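Local coordinates for axin interactor, dorsalization-associated protein (Danio rerio, PDB 2QZQ) that acts as a ventralizing factor in the embryo, binding axin and disrupting its homodimerization so that axin-mediated JNK activation is inhibited, at residues Ile46-Val51 with Lys79-Ala84. Residues are numbered along the deposited sequence; the frame is centred on the assembly and turned at random.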
ATOM      1  N   ILE A  46      -2.640  13.238  -7.594  1.00 26.77           N
ATOM      2  CA  ILE A  46      -1.546  14.064  -7.071  1.00 26.96           C
ATOM      3  C   ILE A  46      -1.285  13.743  -5.615  1.00 26.24           C
ATOM      4  O   ILE A  46      -2.222  13.671  -4.817  1.00 26.48           O
ATOM      5  CB  ILE A  46      -1.846  15.607  -7.195  1.00 27.32           C
ATOM      6  CG1 ILE A  46      -2.173  16.010  -8.641  1.00 29.08           C
ATOM      7  CG2 ILE A  46      -0.695  16.471  -6.589  1.00 26.69           C
ATOM      8  CD1 ILE A  46      -1.242  15.448  -9.724  1.00 31.14           C
ATOM      9  N   ASP A  47      -0.006  13.558  -5.277  1.00 25.80           N
ATOM     10  CA  ASP A  47       0.433  13.343  -3.898  1.00 25.54           C
ATOM     11  C   ASP A  47       0.006  14.418  -2.904  1.00 26.26           C
ATOM     12  O   ASP A  47       0.280  15.605  -3.093  1.00 26.19           O
ATOM     13  CB  ASP A  47       1.940  13.182  -3.831  1.00 25.31           C
ATOM     14  CG  ASP A  47       2.385  11.812  -4.273  1.00 26.59           C
ATOM     15  OD1 ASP A  47       1.921  10.799  -3.702  1.00 26.15           O
ATOM     16  OD2 ASP A  47       3.183  11.765  -5.213  1.00 29.54           O
ATOM     17  N   LEU A  48      -0.688  13.974  -1.860  1.00 25.97           N
ATOM     18  CA  LEU A  48      -1.155  14.838  -0.786  1.00 26.41           C
ATOM     19  C   LEU A  48      -0.165  14.784   0.375  1.00 26.26           C
ATOM     20  O   LEU A  48      -0.172  15.649   1.250  1.00 26.34           O
ATOM     21  CB  LEU A  48      -2.536  14.377  -0.313  1.00 26.42           C
ATOM     22  CG  LEU A  48      -3.746  14.672  -1.207  1.00 27.42           C
ATOM     23  CD1 LEU A  48      -4.871  13.724  -0.824  1.00 26.46           C
ATOM     24  CD2 LEU A  48      -4.199  16.128  -1.056  1.00 29.11           C
ATOM     25  N   ASN A  49       0.670  13.743   0.362  1.00 25.86           N
ATOM     26  CA  ASN A  49       1.604  13.400   1.426  1.00 26.23           C
ATOM     27  C   ASN A  49       2.938  12.969   0.800  1.00 26.53           C
ATOM     28  O   ASN A  49       2.977  12.630  -0.404  1.00 26.62           O
ATOM     29  CB  ASN A  49       1.116  12.178   2.219  1.00 25.71           C
ATOM     30  CG  ASN A  49      -0.089  12.453   3.102  1.00 27.97           C
ATOM     31  OD1 ASN A  49      -0.618  13.574   3.170  1.00 30.47           O
ATOM     32  ND2 ASN A  49      -0.527  11.415   3.796  1.00 25.09           N
ATOM     33  N   PRO A  50       4.023  12.943   1.614  1.00 26.82           N
ATOM     34  CA  PRO A  50       5.270  12.305   1.167  1.00 26.85           C
ATOM     35  C   PRO A  50       5.066  10.810   0.963  1.00 26.45           C
ATOM     36  O   PRO A  50       4.375  10.157   1.759  1.00 26.33           O
ATOM     37  CB  PRO A  50       6.247  12.550   2.322  1.00 27.02           C
ATOM     38  CG  PRO A  50       5.395  12.920   3.490  1.00 27.91           C
ATOM     39  CD  PRO A  50       4.163  13.560   2.946  1.00 26.93           C
ATOM     40  N   VAL A  51       5.676  10.304  -0.100  1.00 25.65           N
ATOM     41  CA  VAL A  51       5.618   8.906  -0.491  1.00 25.69           C
ATOM     42  C   VAL A  51       6.521   8.164   0.476  1.00 25.40           C
ATOM     43  O   VAL A  51       7.552   8.709   0.880  1.00 26.69           O
ATOM     44  CB  VAL A  51       6.060   8.767  -1.975  1.00 25.57           C
ATOM     45  CG1 VAL A  51       5.987   7.346  -2.441  1.00 25.43           C
ATOM     46  CG2 VAL A  51       5.153   9.630  -2.868  1.00 26.07           C
ATOM     47  N   LYS A  79      -8.368  15.939   7.831  1.00 25.70           N
ATOM     48  CA  LYS A  79      -7.772  16.946   6.943  1.00 26.67           C
ATOM     49  C   LYS A  79      -7.558  16.473   5.507  1.00 26.29           C
ATOM     50  O   LYS A  79      -7.180  17.271   4.615  1.00 26.74           O
ATOM     51  CB  LYS A  79      -6.455  17.448   7.527  1.00 26.97           C
ATOM     52  CG  LYS A  79      -6.615  18.211   8.820  1.00 29.37           C
ATOM     53  CD  LYS A  79      -5.261  18.521   9.417  1.00 33.61           C
ATOM     54  CE  LYS A  79      -5.368  19.023  10.843  1.00 34.80           C
ATOM     55  NZ  LYS A  79      -4.036  18.932  11.486  1.00 37.30           N
ATOM     56  N   LEU A  80      -7.797  15.181   5.277  1.00 26.21           N
ATOM     57  CA  LEU A  80      -7.771  14.615   3.932  1.00 25.94           C
ATOM     58  C   LEU A  80      -9.040  14.978   3.155  1.00 27.02           C
ATOM     59  O   LEU A  80     -10.154  14.951   3.723  1.00 27.18           O
ATOM     60  CB  LEU A  80      -7.534  13.087   3.984  1.00 25.48           C
ATOM     61  CG  LEU A  80      -6.100  12.650   4.349  1.00 23.52           C
ATOM     62  CD1 LEU A  80      -6.040  11.195   4.759  1.00 21.92           C
ATOM     63  CD2 LEU A  80      -5.083  12.927   3.211  1.00 21.26           C
ATOM     64  N   PRO A  81      -8.883  15.339   1.868  1.00 27.26           N
ATOM     65  CA  PRO A  81     -10.038  15.685   1.030  1.00 28.21           C
ATOM     66  C   PRO A  81     -10.857  14.442   0.680  1.00 29.26           C
ATOM     67  O   PRO A  81     -10.312  13.331   0.667  1.00 28.98           O
ATOM     68  CB  PRO A  81      -9.399  16.308  -0.223  1.00 28.48           C
ATOM     69  CG  PRO A  81      -8.018  15.733  -0.300  1.00 27.25           C
ATOM     70  CD  PRO A  81      -7.600  15.437   1.133  1.00 27.11           C
ATOM     71  N   LYS A  82     -12.161  14.616   0.427  1.00 29.85           N
ATOM     72  CA  LYS A  82     -13.068  13.471   0.257  1.00 30.96           C
ATOM     73  C   LYS A  82     -12.706  12.449  -0.847  1.00 30.57           C
ATOM     74  O   LYS A  82     -12.971  11.239  -0.697  1.00 31.99           O
ATOM     75  CB  LYS A  82     -14.529  13.937   0.141  1.00 31.97           C
ATOM     76  CG  LYS A  82     -15.042  14.209   1.452  1.00 35.68           C
ATOM     77  N   GLY A  83     -12.101  12.902  -1.936  1.00 29.20           N
ATOM     78  CA  GLY A  83     -11.721  11.953  -2.994  1.00 27.77           C
ATOM     79  C   GLY A  83     -10.310  11.376  -2.889  1.00 27.22           C
ATOM     80  O   GLY A  83      -9.798  10.824  -3.865  1.00 27.41           O
ATOM     81  N   ALA A  84      -9.667  11.500  -1.729  1.00 25.36           N
ATOM     82  CA  ALA A  84      -8.321  10.932  -1.575  1.00 23.70           C
ATOM     83  C   ALA A  84      -8.352   9.404  -1.561  1.00 23.11           C
ATOM     84  O   ALA A  84      -9.378   8.774  -1.249  1.00 22.24           O
ATOM     85  CB  ALA A  84      -7.652  11.460  -0.334  1.00 23.56           C
TER
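L48 is the one residue of 46-51 that bridges to 79-84, and it meets three side chains there: L80, P81 and A84. Ahead of it the chain is tied back to the end of strand 34-41, at K41 and D42: I46 N donates a hydrogen bond to D42 OD1, and D47 OD1 makes a salt bridge with K41 NZ. At L48 the side chain turns toward the other loop. Its CG stands anti to the carbonyl carbon (chi1 -74°), and both methyls meet the proline ring, while CD1 alone also reaches A84 and L80. L48 CD1 sits 3.6 Å from A84 CB. The same L48 CD1 lies 3.8 Å from P81 CD and, more loosely, 4.1 Å from L80 CD2. The second methyl, L48 CD2, is 3.9 Å from P81 CG, so the leucine fork closes on the CG-CD edge of the proline ring. Trimming L48 to an alanine would probably open a gap between the loops and leave P81 CG and A84 CB without the leucine methyls that pack on them here. Next along, N49 sends its side chain onto V40, Q74 and R75. R75, in the same loop as 79-84, gives NH2 to L48 O and so links the loops, while its NH1 binds K79 O within its own loop. On the far side, P81 opens a type I turn that A84 closes, with A84 N hydrogen-bonded to P81 O at 3.1 Å; this brings both P81 and A84 round to L48. The result is apolar packing between two loops of an antiparallel beta sandwich, one following strand 34-41 and the other leading into strand 85-94, its neighbour in the sheet, within the C-terminal C2 domain of the AIDA family.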